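Local coordinates for oxidized polyvinyl alcohol hydrolase (Pseudomonas sp. VM15C, PDB 3WWC), which hydrolyses beta-diketones such as 4,6-nonanedione and cleaves oxidized polyvinyl alcohol in the second step of polyvinyl alcohol breakdown, at residues N144-Q158 and M182-W194. The protein carries 1 engineered substitution. Sequence-based numbering, arbitrary orientation.
Sequences NDEGPDSSFFVAMVQ and MTNRALLFRSNFW
Arg190 takes the carboxylate of Glu146 side-on in a two-pronged salt bridge: NE reaches OE1 at 2.9 Å, almost straight, and NH2 meets OE2 at 2.8 Å, both on syn lone pairs. A bend at chi2 (-75°) turns the guanidinium along helix 148-158, with Val154 CG2 over one face. On its anti side OE1 also accepts the hydroxyl of Ser150, which helps fix the carboxylate's rotation. A leucine in place of Arg190 would probably leave the Glu146 carboxylate without its charged mate and freer to turn. Arg185, its chain extended, holds the backbone just before this helix: NE donates straight to Glu146 O (2.9 Å), from above the carbonyl plane, while NH2 makes a weak bond to Asp145 O and also hydrogen-bonds to Trp142 O. A water links Ser150 O to Trp194 NE1.

Aromatic rings meet CH groups: Glu146 CA makes a CH-pi contact over one face of the Phe189 ring, 3.5 Å from its centroid, and Phe189 CE2 covers one face of the Arg185 guanidinium. Val154 CG1 makes another with the Phe193 ring (3.9 Å to the centroid), with Val157 at that ring's edge. Phe153 brings CB to the indole edge of Trp194 (3.6 Å to CZ2) and CE2 to Met182 CG.

The axes of segments 148-158 and 182-189 cross at -73°, 9.7 Å apart, flanking the central sheet of this alpha/beta-hydrolase fold. Phe153 and Met182 reach Met68 of strand 62-68; Phe153, Ala186 and Trp194 rest on Leu173 of strand 170-176, which leads into helix 178-189 through the engineered Ala177, the nucleophile position by similarity.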
loop_
_atom_site.group_PDB
_atom_site.type_symbol
_atom_site.label_atom_id
_atom_site.label_comp_id
_atom_site.label_asym_id
_atom_site.label_seq_id
_atom_site.Cartn_x
_atom_site.Cartn_y
_atom_site.Cartn_z
ATOM N N ASN A 144 -2.886 12.971 -12.940
ATOM C CA ASN A 144 -3.973 12.101 -13.342
ATOM C C ASN A 144 -3.515 10.926 -14.196
ATOM O O ASN A 144 -4.242 10.445 -15.064
ATOM C CB ASN A 144 -5.132 12.906 -13.996
ATOM C CG ASN A 144 -6.041 13.654 -12.937
ATOM O OD1 ASN A 144 -6.879 13.048 -12.257
ATOM N ND2 ASN A 144 -5.846 14.980 -12.814
ATOM N N ASP A 145 -2.306 10.463 -13.920
ATOM C CA ASP A 145 -1.729 9.290 -14.551
ATOM C C ASP A 145 -1.234 8.457 -13.357
ATOM O O ASP A 145 -0.410 8.935 -12.575
ATOM C CB ASP A 145 -0.549 9.659 -15.455
ATOM C CG ASP A 145 -0.006 8.456 -16.240
ATOM O OD1 ASP A 145 0.194 7.328 -15.691
ATOM O OD2 ASP A 145 0.264 8.655 -17.439
ATOM N N GLU A 146 -1.729 7.223 -13.266
ATOM C CA GLU A 146 -1.409 6.323 -12.151
ATOM C C GLU A 146 0.063 6.075 -12.011
ATOM O O GLU A 146 0.552 5.822 -10.906
ATOM C CB GLU A 146 -2.140 4.983 -12.331
ATOM C CG GLU A 146 -1.650 4.184 -13.530
ATOM C CD GLU A 146 -2.458 2.902 -13.756
ATOM O OE1 GLU A 146 -2.840 2.257 -12.768
ATOM O OE2 GLU A 146 -2.716 2.532 -14.933
ATOM N N GLY A 147 0.805 6.158 -13.107
ATOM C CA GLY A 147 2.238 5.862 -13.007
ATOM C C GLY A 147 2.566 4.416 -13.342
ATOM O O GLY A 147 1.700 3.558 -13.277
ATOM N N PRO A 148 3.841 4.104 -13.581
ATOM C CA PRO A 148 4.215 2.749 -13.968
ATOM C C PRO A 148 4.211 1.643 -12.942
ATOM O O PRO A 148 4.238 0.501 -13.335
ATOM C CB PRO A 148 5.580 2.926 -14.662
ATOM C CG PRO A 148 6.098 4.248 -14.180
ATOM C CD PRO A 148 4.940 5.082 -13.687
ATOM N N ASP A 149 4.177 1.960 -11.645
ATOM C CA ASP A 149 4.089 0.870 -10.710
ATOM C C ASP A 149 2.633 0.402 -10.610
ATOM O O ASP A 149 2.386 -0.812 -10.627
ATOM C CB ASP A 149 4.590 1.304 -9.301
ATOM C CG ASP A 149 6.051 0.976 -9.094
ATOM O OD1 ASP A 149 6.568 0.050 -9.755
ATOM O OD2 ASP A 149 6.705 1.621 -8.250
ATOM N N SER A 150 1.686 1.342 -10.479
ATOM C CA SER A 150 0.285 0.956 -10.389
ATOM C C SER A 150 -0.109 0.091 -11.584
ATOM O O SER A 150 -0.789 -0.938 -11.421
ATOM C CB SER A 150 -0.582 2.224 -10.268
ATOM O OG SER A 150 -1.972 1.911 -10.229
ATOM N N SER A 151 0.293 0.498 -12.795
ATOM C CA SER A 151 -0.065 -0.320 -13.972
ATOM C C SER A 151 0.707 -1.634 -14.045
ATOM O O SER A 151 0.162 -2.660 -14.463
ATOM C CB SER A 151 0.117 0.485 -15.265
ATOM O OG SER A 151 1.445 0.966 -15.404
ATOM N N PHE A 152 1.953 -1.647 -13.589
ATOM C CA PHE A 152 2.723 -2.874 -13.612
ATOM C C PHE A 152 2.064 -3.886 -12.716
ATOM O O PHE A 152 1.960 -5.041 -13.075
ATOM C CB PHE A 152 4.141 -2.566 -13.077
ATOM C CG PHE A 152 4.898 -3.761 -12.573
ATOM C CD1 PHE A 152 4.971 -4.961 -13.292
ATOM C CD2 PHE A 152 5.572 -3.674 -11.352
ATOM C CE1 PHE A 152 5.705 -6.046 -12.791
ATOM C CE2 PHE A 152 6.311 -4.771 -10.862
ATOM C CZ PHE A 152 6.376 -5.960 -11.589
ATOM N N PHE A 153 1.585 -3.482 -11.550
ATOM C CA PHE A 153 1.025 -4.494 -10.624
ATOM C C PHE A 153 -0.200 -5.169 -11.218
ATOM O O PHE A 153 -0.402 -6.341 -10.986
ATOM C CB PHE A 153 0.617 -3.852 -9.277
ATOM C CG PHE A 153 1.725 -3.136 -8.557
ATOM C CD1 PHE A 153 3.077 -3.438 -8.743
ATOM C CD2 PHE A 153 1.375 -2.114 -7.692
ATOM C CE1 PHE A 153 4.069 -2.702 -8.064
ATOM C CE2 PHE A 153 2.333 -1.374 -7.003
ATOM C CZ PHE A 153 3.692 -1.666 -7.189
ATOM N N VAL A 154 -1.004 -4.420 -11.965
ATOM C CA VAL A 154 -2.199 -5.006 -12.584
ATOM C C VAL A 154 -1.736 -6.013 -13.634
ATOM O O VAL A 154 -2.216 -7.129 -13.671
ATOM C CB VAL A 154 -3.053 -3.889 -13.223
ATOM C CG1 VAL A 154 -4.223 -4.500 -14.053
ATOM C CG2 VAL A 154 -3.630 -3.032 -12.103
ATOM N N ALA A 155 -0.788 -5.609 -14.461
ATOM C CA ALA A 155 -0.276 -6.516 -15.491
ATOM C C ALA A 155 0.378 -7.750 -14.904
ATOM O O ALA A 155 0.237 -8.877 -15.431
ATOM C CB ALA A 155 0.717 -5.795 -16.374
ATOM N N MET A 156 1.072 -7.576 -13.785
ATOM C CA MET A 156 1.738 -8.653 -13.073
ATOM C C MET A 156 0.722 -9.692 -12.582
ATOM O O MET A 156 0.858 -10.893 -12.832
ATOM C CB MET A 156 2.498 -8.014 -11.915
ATOM C CG MET A 156 3.102 -8.995 -10.949
ATOM S SD MET A 156 3.829 -8.180 -9.507
ATOM C CE MET A 156 2.342 -7.697 -8.541
ATOM N N VAL A 157 -0.327 -9.221 -11.926
ATOM C CA VAL A 157 -1.333 -10.138 -11.391
ATOM C C VAL A 157 -2.096 -10.791 -12.570
ATOM O O VAL A 157 -2.355 -11.996 -12.528
ATOM C CB VAL A 157 -2.305 -9.373 -10.470
ATOM C CG1 VAL A 157 -3.485 -10.281 -10.086
ATOM C CG2 VAL A 157 -1.566 -8.986 -9.178
ATOM N N GLN A 158 -2.411 -10.026 -13.624
ATOM C CA GLN A 158 -3.132 -10.631 -14.774
ATOM C C GLN A 158 -2.281 -11.722 -15.427
ATOM O O GLN A 158 -2.803 -12.755 -15.851
ATOM C CB GLN A 158 -3.505 -9.547 -15.782
ATOM C CG GLN A 158 -4.666 -8.713 -15.287
ATOM C CD GLN A 158 -4.975 -7.547 -16.181
ATOM O OE1 GLN A 158 -6.114 -7.057 -16.191
ATOM N NE2 GLN A 158 -3.988 -7.063 -16.885
ATOM N N MET A 182 2.360 3.524 -1.672
ATOM C CA MET A 182 2.036 2.936 -2.968
ATOM C C MET A 182 0.702 2.207 -2.938
ATOM O O MET A 182 -0.041 2.236 -3.949
ATOM C CB MET A 182 3.184 1.998 -3.386
ATOM C CG MET A 182 3.029 1.384 -4.797
ATOM S SD MET A 182 3.181 2.665 -6.078
ATOM C CE MET A 182 1.592 2.501 -6.907
ATOM N N THR A 183 0.370 1.578 -1.797
ATOM C CA THR A 183 -0.932 0.887 -1.660
ATOM C C THR A 183 -2.032 1.952 -1.802
ATOM O O THR A 183 -3.020 1.754 -2.510
ATOM C CB THR A 183 -1.041 0.219 -0.302
ATOM O OG1 THR A 183 -0.019 -0.783 -0.221
ATOM C CG2 THR A 183 -2.405 -0.459 -0.148
ATOM N N ASN A 184 -1.911 3.070 -1.087
ATOM C CA ASN A 184 -2.909 4.123 -1.207
ATOM C C ASN A 184 -3.050 4.575 -2.672
ATOM O O ASN A 184 -4.178 4.725 -3.170
ATOM C CB ASN A 184 -2.503 5.376 -0.374
ATOM C CG ASN A 184 -2.798 5.218 1.100
ATOM O OD1 ASN A 184 -3.741 4.514 1.489
ATOM N ND2 ASN A 184 -2.003 5.906 1.955
ATOM N N ARG A 185 -1.921 4.817 -3.350
ATOM C CA ARG A 185 -2.022 5.286 -4.737
ATOM C C ARG A 185 -2.722 4.273 -5.643
ATOM O O ARG A 185 -3.608 4.617 -6.446
ATOM C CB ARG A 185 -0.649 5.576 -5.326
ATOM C CG ARG A 185 -0.762 6.158 -6.763
ATOM C CD ARG A 185 0.619 6.700 -7.249
ATOM N NE ARG A 185 0.452 7.410 -8.521
ATOM C CZ ARG A 185 0.275 8.723 -8.625
ATOM N NH1 ARG A 185 0.218 9.502 -7.525
ATOM N NH2 ARG A 185 0.225 9.259 -9.858
ATOM N N ALA A 186 -2.374 3.007 -5.463
ATOM C CA ALA A 186 -2.966 1.955 -6.298
ATOM C C ALA A 186 -4.452 1.829 -6.045
ATOM O O ALA A 186 -5.240 1.567 -6.997
ATOM C CB ALA A 186 -2.268 0.623 -5.994
ATOM N N LEU A 187 -4.884 1.954 -4.795
ATOM C CA LEU A 187 -6.320 1.851 -4.493
ATOM C C LEU A 187 -7.085 3.028 -5.086
ATOM O O LEU A 187 -8.233 2.868 -5.499
ATOM C CB LEU A 187 -6.541 1.810 -2.972
ATOM C CG LEU A 187 -5.997 0.558 -2.309
ATOM C CD1 LEU A 187 -6.029 0.793 -0.801
ATOM C CD2 LEU A 187 -6.833 -0.684 -2.724
ATOM N N LEU A 188 -6.442 4.192 -5.176
ATOM C CA LEU A 188 -7.150 5.370 -5.679
ATOM C C LEU A 188 -7.247 5.363 -7.177
ATOM O O LEU A 188 -8.224 5.887 -7.736
ATOM C CB LEU A 188 -6.424 6.663 -5.217
ATOM C CG LEU A 188 -6.530 6.879 -3.706
ATOM C CD1 LEU A 188 -5.506 7.939 -3.273
ATOM C CD2 LEU A 188 -7.991 7.296 -3.345
ATOM N N PHE A 189 -6.262 4.761 -7.841
ATOM C CA PHE A 189 -6.256 4.723 -9.310
ATOM C C PHE A 189 -6.771 3.436 -9.902
ATOM O O PHE A 189 -7.155 3.430 -11.091
ATOM C CB PHE A 189 -4.845 4.943 -9.896
ATOM C CG PHE A 189 -4.412 6.404 -9.958
ATOM C CD1 PHE A 189 -4.701 7.193 -11.059
ATOM C CD2 PHE A 189 -3.633 6.927 -8.948
ATOM C CE1 PHE A 189 -4.201 8.493 -11.145
ATOM C CE2 PHE A 189 -3.118 8.244 -9.027
ATOM C CZ PHE A 189 -3.410 9.021 -10.145
ATOM N N ARG A 190 -6.778 2.332 -9.139
ATOM C CA ARG A 190 -7.213 1.051 -9.698
ATOM C C ARG A 190 -8.281 0.403 -8.812
ATOM O O ARG A 190 -8.276 -0.797 -8.554
ATOM C CB ARG A 190 -5.976 0.146 -9.854
ATOM C CG ARG A 190 -5.139 0.549 -11.064
ATOM C CD ARG A 190 -5.816 0.102 -12.374
ATOM N NE ARG A 190 -4.875 0.363 -13.446
ATOM C CZ ARG A 190 -4.881 -0.234 -14.643
ATOM N NH1 ARG A 190 -5.807 -1.136 -14.948
ATOM N NH2 ARG A 190 -3.925 0.030 -15.519
ATOM N N SER A 191 -9.239 1.216 -8.372
ATOM C CA SER A 191 -10.299 0.716 -7.523
ATOM C C SER A 191 -11.293 -0.184 -8.215
ATOM O O SER A 191 -12.181 -0.704 -7.549
ATOM C CB SER A 191 -11.046 1.865 -6.833
ATOM O OG SER A 191 -11.765 2.644 -7.783
ATOM N N ASN A 192 -11.158 -0.377 -9.530
ATOM C CA ASN A 192 -12.043 -1.328 -10.187
ATOM C C ASN A 192 -11.297 -2.616 -10.471
ATOM O O ASN A 192 -11.822 -3.524 -11.116
ATOM C CB ASN A 192 -12.617 -0.724 -11.472
ATOM C CG ASN A 192 -13.510 0.486 -11.161
ATOM O OD1 ASN A 192 -14.453 0.370 -10.380
ATOM N ND2 ASN A 192 -13.190 1.637 -11.737
ATOM N N PHE A 193 -10.096 -2.738 -9.911
ATOM C CA PHE A 193 -9.299 -3.962 -10.101
ATOM C C PHE A 193 -9.095 -4.643 -8.734
ATOM O O PHE A 193 -9.607 -5.719 -8.487
ATOM C CB PHE A 193 -7.920 -3.647 -10.744
ATOM C CG PHE A 193 -7.066 -4.873 -10.943
ATOM C CD1 PHE A 193 -7.383 -5.779 -11.940
ATOM C CD2 PHE A 193 -5.955 -5.120 -10.119
ATOM C CE1 PHE A 193 -6.608 -6.946 -12.148
ATOM C CE2 PHE A 193 -5.181 -6.260 -10.301
ATOM C CZ PHE A 193 -5.504 -7.174 -11.321
ATOM N N TRP A 194 -8.361 -3.977 -7.828
ATOM C CA TRP A 194 -8.117 -4.534 -6.504
ATOM C C TRP A 194 -9.394 -4.650 -5.716
ATOM O O TRP A 194 -10.299 -3.825 -5.877
ATOM C CB TRP A 194 -7.208 -3.572 -5.709
ATOM C CG TRP A 194 -5.915 -3.321 -6.451
ATOM C CD1 TRP A 194 -5.547 -2.196 -7.110
ATOM C CD2 TRP A 194 -4.850 -4.277 -6.653
ATOM N NE1 TRP A 194 -4.298 -2.376 -7.744
ATOM C CE2 TRP A 194 -3.871 -3.652 -7.478
ATOM C CE3 TRP A 194 -4.645 -5.600 -6.206
ATOM C CZ2 TRP A 194 -2.686 -4.316 -7.875
ATOM C CZ3 TRP A 194 -3.478 -6.269 -6.596
ATOM C CH2 TRP A 194 -2.508 -5.617 -7.425
HETATM O O HOH W 1 -2.455 -0.735 -9.136
#